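Long-range contacts in PA0821 (Pseudomonas aeruginosa, PDB 7DRG), which probably acts as an antitoxin, the immunity protein that neutralises a putative VRR-NUC domain effector of the type VI secretion system: residues A9-Q14 with A199-R204; R204-D209 with E283-A288; Y275-G280 with S347-L352. All blocks are in the same frame, centred on the assembly; numbering follows the deposited sequence.

Contact 1. Residues A9-Q14 with A199-R204; sequences AELAKQ and AFMAAR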
loop_
_atom_site.group_PDB
_atom_site.type_symbol
_atom_site.label_atom_id
_atom_site.label_comp_id
_atom_site.label_asym_id
_atom_site.label_seq_id
_atom_site.Cartn_x
_atom_site.Cartn_y
_atom_site.Cartn_z
ATOM N N ALA B 9 -11.397 -5.021 -0.821
ATOM C CA ALA B 9 -12.040 -4.806 -2.112
ATOM C C ALA B 9 -11.928 -3.350 -2.547
ATOM O O ALA B 9 -11.640 -3.066 -3.715
ATOM C CB ALA B 9 -13.505 -5.240 -2.047
ATOM N N GLU B 10 -12.139 -2.413 -1.619
ATOM C CA GLU B 10 -12.047 -0.998 -1.972
ATOM C C GLU B 10 -10.626 -0.622 -2.378
ATOM O O GLU B 10 -10.426 0.130 -3.342
ATOM C CB GLU B 10 -12.516 -0.126 -0.807
ATOM C CG GLU B 10 -12.596 1.348 -1.167
ATOM C CD GLU B 10 -12.985 2.235 0.001
ATOM O OE1 GLU B 10 -12.924 3.474 -0.165
ATOM O OE2 GLU B 10 -13.341 1.702 1.077
ATOM N N LEU B 11 -9.627 -1.134 -1.655
ATOM C CA LEU B 11 -8.238 -0.802 -1.959
ATOM C C LEU B 11 -7.790 -1.372 -3.299
ATOM O O LEU B 11 -6.955 -0.765 -3.981
ATOM C CB LEU B 11 -7.327 -1.305 -0.840
ATOM C CG LEU B 11 -7.499 -0.571 0.486
ATOM C CD1 LEU B 11 -6.771 -1.305 1.601
ATOM C CD2 LEU B 11 -6.995 0.855 0.361
ATOM N N ALA B 12 -8.327 -2.528 -3.696
ATOM C CA ALA B 12 -7.901 -3.142 -4.945
ATOM C C ALA B 12 -8.315 -2.333 -6.167
ATOM O O ALA B 12 -7.685 -2.470 -7.221
ATOM C CB ALA B 12 -8.461 -4.561 -5.057
ATOM N N LYS B 13 -9.342 -1.486 -6.054
ATOM C CA LYS B 13 -9.931 -0.866 -7.234
ATOM C C LYS B 13 -9.752 0.643 -7.333
ATOM O O LYS B 13 -9.941 1.191 -8.425
ATOM C CB LYS B 13 -11.429 -1.191 -7.312
ATOM C CG LYS B 13 -11.725 -2.626 -7.734
ATOM C CD LYS B 13 -13.184 -2.978 -7.503
ATOM C CE LYS B 13 -13.593 -2.680 -6.072
ATOM N NZ LYS B 13 -14.973 -3.145 -5.766
ATOM N N GLN B 14 -9.401 1.329 -6.255
ATOM C CA GLN B 14 -9.079 2.738 -6.391
ATOM C C GLN B 14 -7.928 3.078 -5.459
ATOM O O GLN B 14 -7.787 2.464 -4.391
ATOM C CB GLN B 14 -10.290 3.635 -6.091
ATOM C CG GLN B 14 -10.719 3.657 -4.646
ATOM C CD GLN B 14 -11.912 4.568 -4.373
ATOM O OE1 GLN B 14 -12.647 4.965 -5.275
ATOM N NE2 GLN B 14 -12.095 4.911 -3.102
ATOM N N ALA B 199 1.604 6.492 4.955
ATOM C CA ALA B 199 2.688 5.875 4.194
ATOM C C ALA B 199 2.150 4.881 3.169
ATOM O O ALA B 199 2.643 4.811 2.035
ATOM C CB ALA B 199 3.666 5.192 5.150
ATOM N N PHE B 200 1.130 4.112 3.551
ATOM C CA PHE B 200 0.513 3.159 2.635
ATOM C C PHE B 200 -0.134 3.878 1.459
ATOM O O PHE B 200 0.011 3.466 0.302
ATOM C CB PHE B 200 -0.506 2.327 3.414
ATOM C CG PHE B 200 -1.397 1.470 2.567
ATOM C CD1 PHE B 200 -0.871 0.556 1.670
ATOM C CD2 PHE B 200 -2.770 1.544 2.714
ATOM C CE1 PHE B 200 -1.704 -0.256 0.913
ATOM C CE2 PHE B 200 -3.607 0.742 1.961
ATOM C CZ PHE B 200 -3.074 -0.157 1.055
HETATM N N MSE B 201 -0.825 4.973 1.737
HETATM C CA MSE B 201 -1.459 5.767 0.699
HETATM C C MSE B 201 -0.440 6.432 -0.230
HETATM O O MSE B 201 -0.652 6.501 -1.442
HETATM C CB MSE B 201 -2.365 6.807 1.352
HETATM C CG MSE B 201 -3.651 6.224 1.903
HETATM SE SE MSE B 201 -4.674 5.393 0.467
HETATM C CE MSE B 201 -5.167 3.773 1.346
ATOM N N ALA B 202 0.667 6.907 0.346
ATOM C CA ALA B 202 1.676 7.619 -0.431
ATOM C C ALA B 202 2.214 6.758 -1.564
ATOM O O ALA B 202 2.445 7.251 -2.674
ATOM C CB ALA B 202 2.819 8.063 0.478
ATOM N N ALA B 203 2.424 5.466 -1.299
ATOM C CA ALA B 203 2.949 4.574 -2.322
ATOM C C ALA B 203 1.978 4.384 -3.482
ATOM O O ALA B 203 2.413 4.024 -4.579
ATOM C CB ALA B 203 3.306 3.226 -1.695
ATOM N N ARG B 204 0.686 4.641 -3.273
ATOM C CA ARG B 204 -0.339 4.462 -4.294
ATOM C C ARG B 204 -0.763 5.755 -4.975
ATOM O O ARG B 204 -1.309 5.704 -6.083
ATOM C CB ARG B 204 -1.581 3.818 -3.674
ATOM C CG ARG B 204 -1.283 2.558 -2.887
ATOM C CD ARG B 204 -2.286 2.378 -1.761
ATOM N NE ARG B 204 -3.662 2.364 -2.249
ATOM C CZ ARG B 204 -4.317 1.259 -2.594
ATOM N NH1 ARG B 204 -3.715 0.078 -2.514
ATOM N NH2 ARG B 204 -5.571 1.331 -3.021
#
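R204 reaches across from helix 191-204 to L11 and Q14, so that a buried arginine holds two backbone carbonyls, L11 O in the last turn of helix 4-13 and Q14 O in the loop that follows. The main bond runs from R204 NH2 to L11 O, 2.7 Å long and almost straight, with N-H...O at 169°. It is well directed at both ends: the donor lies in the carbonyl plane on a lone pair of L11 O, and the oxygen lies essentially in the guanidinium plane. A second bond from NH2, to Q14 O at 2.8 Å, is bent and weak. Both oxygens lie at the guanidinium edge, while the same leucine also covers part of a face, its CD2 standing 3.7 Å above the plane and offset toward the rim. A carbonyl in the last turn of a helix, such as that of L11, carries partial negative charge, which would favour a cationic donor here.

L11 completes the apolar side with its two methyls. CD2 touches the edge of the F200 ring at CE2 (3.7 Å) and the terminal CE of selenomethionine M201 at 3.6 Å, while CD1 touches CE2 and CZ of F200. Over residues 9-13 and 199-204 the two axes are inclined by 31° and approach to 12.8 Å, too far for close backbone packing, and long side chains bridge the gap. With chi3 at 56° the R204 chain bends on its way over, and its CD stands 3.8 Å above the plane of the F200 ring, toward the rim.

Farther out, P15 O takes the hydrogen bond of R204 NE, and L17 packs on M201. The second subunit also closes on this site: its S197 packs against L11, its A199 against F200. R204 NH1 is hydrogen-bonded to S197 OG of that neighbouring subunit.

Contact 2. Residues R204-D209 with E283-A288; sequences RMPGLD and EDSRPA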
loop_
_atom_site.group_PDB
_atom_site.type_symbol
_atom_site.label_atom_id
_atom_site.label_comp_id
_atom_site.label_asym_id
_atom_site.label_seq_id
_atom_site.Cartn_x
_atom_site.Cartn_y
_atom_site.Cartn_z
ATOM N N ARG B 204 0.686 4.641 -3.273
ATOM C CA ARG B 204 -0.339 4.462 -4.294
ATOM C C ARG B 204 -0.763 5.755 -4.975
ATOM O O ARG B 204 -1.309 5.704 -6.083
ATOM C CB ARG B 204 -1.581 3.818 -3.674
ATOM C CG ARG B 204 -1.283 2.558 -2.887
ATOM C CD ARG B 204 -2.286 2.378 -1.761
ATOM N NE ARG B 204 -3.662 2.364 -2.249
ATOM C CZ ARG B 204 -4.317 1.259 -2.594
ATOM N NH1 ARG B 204 -3.715 0.078 -2.514
ATOM N NH2 ARG B 204 -5.571 1.331 -3.021
HETATM N N MSE B 205 -0.556 6.898 -4.331
HETATM C CA MSE B 205 -1.069 8.175 -4.817
HETATM C C MSE B 205 0.072 9.181 -4.953
HETATM O O MSE B 205 0.375 9.899 -4.006
HETATM C CB MSE B 205 -2.138 8.731 -3.864
HETATM C CG MSE B 205 -3.321 7.796 -3.556
HETATM SE SE MSE B 205 -4.212 8.389 -1.903
HETATM C CE MSE B 205 -2.621 8.939 -1.073
ATOM N N PRO B 206 0.701 9.236 -6.130
ATOM C CA PRO B 206 1.866 10.121 -6.292
ATOM C C PRO B 206 1.551 11.593 -6.133
ATOM O O PRO B 206 2.477 12.374 -5.884
ATOM C CB PRO B 206 2.354 9.812 -7.714
ATOM C CG PRO B 206 1.860 8.403 -7.963
ATOM C CD PRO B 206 0.510 8.361 -7.299
ATOM N N GLY B 207 0.290 12.002 -6.289
ATOM C CA GLY B 207 -0.079 13.394 -6.099
ATOM C C GLY B 207 -0.351 13.796 -4.669
ATOM O O GLY B 207 -0.710 14.945 -4.401
ATOM N N LEU B 208 -0.179 12.880 -3.728
ATOM C CA LEU B 208 -0.471 13.149 -2.329
ATOM C C LEU B 208 0.747 13.742 -1.638
ATOM O O LEU B 208 1.847 13.193 -1.739
ATOM C CB LEU B 208 -0.872 11.848 -1.640
ATOM C CG LEU B 208 -1.176 12.027 -0.165
ATOM C CD1 LEU B 208 -2.679 12.250 -0.004
ATOM C CD2 LEU B 208 -0.659 10.824 0.618
ATOM N N ASP B 209 0.549 14.839 -0.912
ATOM C CA ASP B 209 1.595 15.329 -0.030
ATOM C C ASP B 209 1.601 14.528 1.263
ATOM O O ASP B 209 0.551 14.117 1.760
ATOM C CB ASP B 209 1.398 16.814 0.290
ATOM C CG ASP B 209 2.450 17.336 1.247
ATOM O OD1 ASP B 209 3.651 17.191 0.931
ATOM O OD2 ASP B 209 2.080 17.886 2.311
ATOM N N GLU B 283 -2.492 3.454 -17.113
ATOM C CA GLU B 283 -1.144 3.178 -17.596
ATOM C C GLU B 283 -0.080 3.634 -16.606
ATOM O O GLU B 283 0.904 2.920 -16.379
ATOM C CB GLU B 283 -0.936 3.849 -18.954
ATOM C CG GLU B 283 -1.933 3.401 -20.008
ATOM C CD GLU B 283 -2.516 4.561 -20.788
ATOM O OE1 GLU B 283 -1.923 5.660 -20.750
ATOM O OE2 GLU B 283 -3.570 4.374 -21.434
ATOM N N ASP B 284 -0.260 4.808 -16.005
ATOM C CA ASP B 284 0.751 5.381 -15.127
ATOM C C ASP B 284 0.056 6.128 -13.998
ATOM O O ASP B 284 -0.825 6.954 -14.252
ATOM C CB ASP B 284 1.675 6.320 -15.911
ATOM C CG ASP B 284 2.992 6.561 -15.209
ATOM O OD1 ASP B 284 2.979 7.026 -14.049
ATOM O OD2 ASP B 284 4.044 6.274 -15.815
ATOM N N SER B 285 0.453 5.838 -12.757
ATOM C CA SER B 285 -0.182 6.445 -11.593
ATOM C C SER B 285 0.241 7.891 -11.349
ATOM O O SER B 285 -0.327 8.540 -10.465
ATOM C CB SER B 285 0.129 5.623 -10.348
ATOM O OG SER B 285 1.519 5.658 -10.089
ATOM N N ARG B 286 1.222 8.403 -12.083
ATOM C CA ARG B 286 1.708 9.771 -11.878
ATOM C C ARG B 286 0.855 10.765 -12.664
ATOM O O ARG B 286 0.674 10.589 -13.878
ATOM C CB ARG B 286 3.165 9.885 -12.306
ATOM C CG ARG B 286 4.093 8.951 -11.538
ATOM C CD ARG B 286 5.468 8.784 -12.208
ATOM N NE ARG B 286 5.393 7.983 -13.435
ATOM C CZ ARG B 286 6.460 7.496 -14.070
ATOM N NH1 ARG B 286 7.678 7.725 -13.590
ATOM N NH2 ARG B 286 6.319 6.775 -15.183
ATOM N N PRO B 287 0.338 11.821 -12.027
ATOM C CA PRO B 287 -0.473 12.810 -12.764
ATOM C C PRO B 287 0.366 13.561 -13.790
ATOM O O PRO B 287 1.426 14.099 -13.464
ATOM C CB PRO B 287 -0.976 13.754 -11.664
ATOM C CG PRO B 287 -0.778 13.011 -10.375
ATOM C CD PRO B 287 0.415 12.128 -10.588
ATOM N N ALA B 288 -0.127 13.611 -15.031
ATOM C CA ALA B 288 0.624 14.275 -16.093
ATOM C C ALA B 288 0.984 15.726 -15.780
ATOM O O ALA B 288 2.140 16.112 -16.034
ATOM C CB ALA B 288 -0.149 14.187 -17.421
#
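P206 and R286 lie side by side where two loops pass, with their CA atoms 5.6 Å apart, and P206 occupies the second position of a type I beta turn running from M205 to L208 and closed by L208 N to M205 O.

The proline ring is the surface that the other loop meets. Its CD approaches S285 O to 3.3 Å, and CG reaches S285 OG at 3.5 Å; both are van der Waals approaches of ring carbons to oxygen. The serine presents the hydroxyl because OG stands between its backbone N and carbonyl carbon (chi1 64°). P206 CB meets P287 CD at 4.2 Å, one proline packed against another, and G207 follows closely beside P287. The segments thus join by shape, without direct hydrogen bonds between them.

The 283-288 loop carries its own bracing. D284 OD1 accepts the backbone N-H of R286 at 3.0 Å through its anti lone pair, making an Asx turn. The same oxygen takes R286 NE at 2.7 Å on its syn side, as part of a salt bridge. Two R286 donors on one D284 oxygen close the turn over S285, which lies between D284 and R286 in sequence, while the R286 side chain is led away from P206.

P287 is the N-cap residue of helix 288-297, so the proline contact lies at the start of that helix. D284, R286 and A288 also lean on W341 of helix 338-348. On the other flank M205 and L208 pack on Y184 of strand 182-186, and P206 O is held by R330 NE.

Contact 3. Residues Y275-G280 with S347-L352; sequences YPYIAG and SAEPYL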
loop_
_atom_site.group_PDB
_atom_site.type_symbol
_atom_site.label_atom_id
_atom_site.label_comp_id
_atom_site.label_asym_id
_atom_site.label_seq_id
_atom_site.Cartn_x
_atom_site.Cartn_y
_atom_site.Cartn_z
ATOM N N TYR B 275 -7.654 20.822 -11.775
ATOM C CA TYR B 275 -8.044 20.447 -10.424
ATOM C C TYR B 275 -6.895 19.663 -9.814
ATOM O O TYR B 275 -6.002 19.212 -10.537
ATOM C CB TYR B 275 -9.336 19.606 -10.425
ATOM C CG TYR B 275 -9.434 18.588 -11.541
ATOM C CD1 TYR B 275 -8.599 17.478 -11.583
ATOM C CD2 TYR B 275 -10.383 18.731 -12.542
ATOM C CE1 TYR B 275 -8.697 16.545 -12.606
ATOM C CE2 TYR B 275 -10.492 17.811 -13.560
ATOM C CZ TYR B 275 -9.648 16.722 -13.589
ATOM O OH TYR B 275 -9.769 15.812 -14.614
ATOM N N PRO B 276 -6.872 19.493 -8.492
ATOM C CA PRO B 276 -5.816 18.666 -7.898
ATOM C C PRO B 276 -5.955 17.209 -8.310
ATOM O O PRO B 276 -7.060 16.702 -8.518
ATOM C CB PRO B 276 -6.019 18.848 -6.387
ATOM C CG PRO B 276 -7.445 19.265 -6.232
ATOM C CD PRO B 276 -7.734 20.103 -7.463
ATOM N N TYR B 277 -4.806 16.534 -8.420
ATOM C CA TYR B 277 -4.724 15.159 -8.913
ATOM C C TYR B 277 -4.225 14.230 -7.817
ATOM O O TYR B 277 -3.159 14.469 -7.235
ATOM C CB TYR B 277 -3.777 15.045 -10.112
ATOM C CG TYR B 277 -4.332 15.528 -11.432
ATOM C CD1 TYR B 277 -4.435 16.883 -11.711
ATOM C CD2 TYR B 277 -4.713 14.624 -12.419
ATOM C CE1 TYR B 277 -4.935 17.325 -12.927
ATOM C CE2 TYR B 277 -5.207 15.056 -13.635
ATOM C CZ TYR B 277 -5.319 16.411 -13.882
ATOM O OH TYR B 277 -5.811 16.860 -15.094
ATOM N N ILE B 278 -4.990 13.166 -7.558
ATOM C CA ILE B 278 -4.555 12.095 -6.665
ATOM C C ILE B 278 -3.530 11.206 -7.355
ATOM O O ILE B 278 -2.490 10.858 -6.781
ATOM C CB ILE B 278 -5.772 11.271 -6.201
ATOM C CG1 ILE B 278 -6.668 12.085 -5.270
ATOM C CG2 ILE B 278 -5.325 9.975 -5.535
ATOM C CD1 ILE B 278 -8.005 11.421 -4.982
ATOM N N ALA B 279 -3.811 10.829 -8.597
ATOM C CA ALA B 279 -2.983 9.890 -9.343
ATOM C C ALA B 279 -3.227 10.131 -10.830
ATOM O O ALA B 279 -3.837 11.132 -11.220
ATOM C CB ALA B 279 -3.287 8.442 -8.935
ATOM N N GLY B 280 -2.747 9.208 -11.659
ATOM C CA GLY B 280 -2.838 9.356 -13.097
ATOM C C GLY B 280 -3.928 8.531 -13.750
ATOM O O GLY B 280 -5.118 8.799 -13.558
ATOM N N SER B 347 -4.348 15.400 -24.639
ATOM C CA SER B 347 -5.401 14.511 -25.110
ATOM C C SER B 347 -6.342 14.058 -24.003
ATOM O O SER B 347 -7.526 13.821 -24.270
ATOM C CB SER B 347 -4.794 13.282 -25.795
ATOM O OG SER B 347 -4.072 12.480 -24.878
ATOM N N ALA B 348 -5.858 13.941 -22.768
ATOM C CA ALA B 348 -6.626 13.304 -21.711
ATOM C C ALA B 348 -7.015 14.238 -20.577
ATOM O O ALA B 348 -7.885 13.876 -19.778
ATOM C CB ALA B 348 -5.842 12.120 -21.127
ATOM N N GLU B 349 -6.410 15.423 -20.484
ATOM C CA GLU B 349 -6.656 16.218 -19.293
ATOM C C GLU B 349 -7.458 17.471 -19.611
ATOM O O GLU B 349 -7.221 18.118 -20.639
ATOM C CB GLU B 349 -5.338 16.617 -18.618
ATOM C CG GLU B 349 -4.461 15.430 -18.238
ATOM C CD GLU B 349 -5.202 14.379 -17.419
ATOM O OE1 GLU B 349 -6.103 14.744 -16.633
ATOM O OE2 GLU B 349 -4.891 13.179 -17.575
ATOM N N PRO B 350 -8.402 17.838 -18.744
ATOM C CA PRO B 350 -9.214 19.034 -18.996
ATOM C C PRO B 350 -8.369 20.299 -19.001
ATOM O O PRO B 350 -7.390 20.423 -18.261
ATOM C CB PRO B 350 -10.215 19.035 -17.832
ATOM C CG PRO B 350 -10.253 17.611 -17.358
ATOM C CD PRO B 350 -8.871 17.077 -17.574
ATOM N N TYR B 351 -8.770 21.247 -19.845
ATOM C CA TYR B 351 -8.076 22.516 -19.998
ATOM C C TYR B 351 -8.499 23.515 -18.922
ATOM O O TYR B 351 -9.597 23.445 -18.363
ATOM C CB TYR B 351 -8.374 23.134 -21.368
ATOM C CG TYR B 351 -7.617 22.548 -22.544
ATOM C CD1 TYR B 351 -7.580 21.182 -22.774
ATOM C CD2 TYR B 351 -6.965 23.382 -23.445
ATOM C CE1 TYR B 351 -6.892 20.659 -23.864
ATOM C CE2 TYR B 351 -6.282 22.872 -24.532
ATOM C CZ TYR B 351 -6.244 21.513 -24.732
ATOM O OH TYR B 351 -5.561 21.013 -25.815
ATOM N N LEU B 352 -7.620 24.479 -18.666
ATOM C CA LEU B 352 -7.966 25.591 -17.789
ATOM C C LEU B 352 -8.994 26.497 -18.453
ATOM O O LEU B 352 -8.941 26.743 -19.663
ATOM C CB LEU B 352 -6.723 26.405 -17.443
ATOM C CG LEU B 352 -5.579 25.665 -16.769
ATOM C CD1 LEU B 352 -4.443 26.637 -16.515
ATOM C CD2 LEU B 352 -6.058 25.014 -15.477
HETATM O O HOH W 1 -8.245 13.726 -15.139
HETATM O O HOH W 2 -5.976 19.492 -16.099
HETATM O O HOH W 3 -4.926 11.752 -14.754
#
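E349, the first residue to leave helix 338-348, curls its side chain around the hydroxyl of Y277. From the start CB lies 3.6 Å from Y277 OH, and CG keeps almost the same distance, 3.7 Å from that oxygen. A bend at chi2 (-52°) then brings the carboxylate back to the phenol. Its OE1 receives the hydrogen bond of Y277 OH at 2.6 Å, near the plane of the ring at its edge. The donor arrives on the anti side of OE1, 35° out of the carboxylate plane, and ring and carboxylate are turned 69° against each other. OE1 also accepts from water 1, at 2.8 Å, and this water is hydrogen-bonded to Y275 OH as well. The other tip, OE2, takes a bond from water 3, which weakly reaches G280 O.

P350 supplies the apolar side. Its CG meets Y275 OH at 3.3 Å and also touches CE2 of that ring, the two side chains crossing at about a right angle. Y275 in turn lays CE1 3.6 Å above one face of the Y277 ring, toward its rim. Water 2 donates to both Y277 OH and P350 O, lying 2.7 Å from the latter. Farther back, Y290 OH binds Y277 N and H258 NE2 binds E349 O, so the backbone behind each partner is held.

Y277 OH therefore gives one hydrogen bond and accepts another, whereas OE1 accepts two; that pattern is consistent with an ionised carboxylate, joined to the 275-280 loop by one direct bond and, in addition, through water.

The contacts follow one another from the end of helix 191-204 into the loops that meet it. The ranges of contacts 1 and 2, whose centres are 11 Å apart, both include R204, which bonds across contact 1 and only leads into the turn of contact 2; A202 CA also packs on L208 CD2 at 4.1 Å. Contacts 2 and 3 are likewise 11 Å apart between centres, and their segments alternate along the sequence. They touch through a probable hydrogen bond from G207 N to I278 O (3.0 Å), while S285 O meets A279 CB. Contacts 1 and 3 lie 19 Å apart between centres and do not touch. Contact 1 faces the second subunit, whereas contact 3 is confined to its own chain; contact 2 lies between them and meets contact 3 through the 275-280 loop.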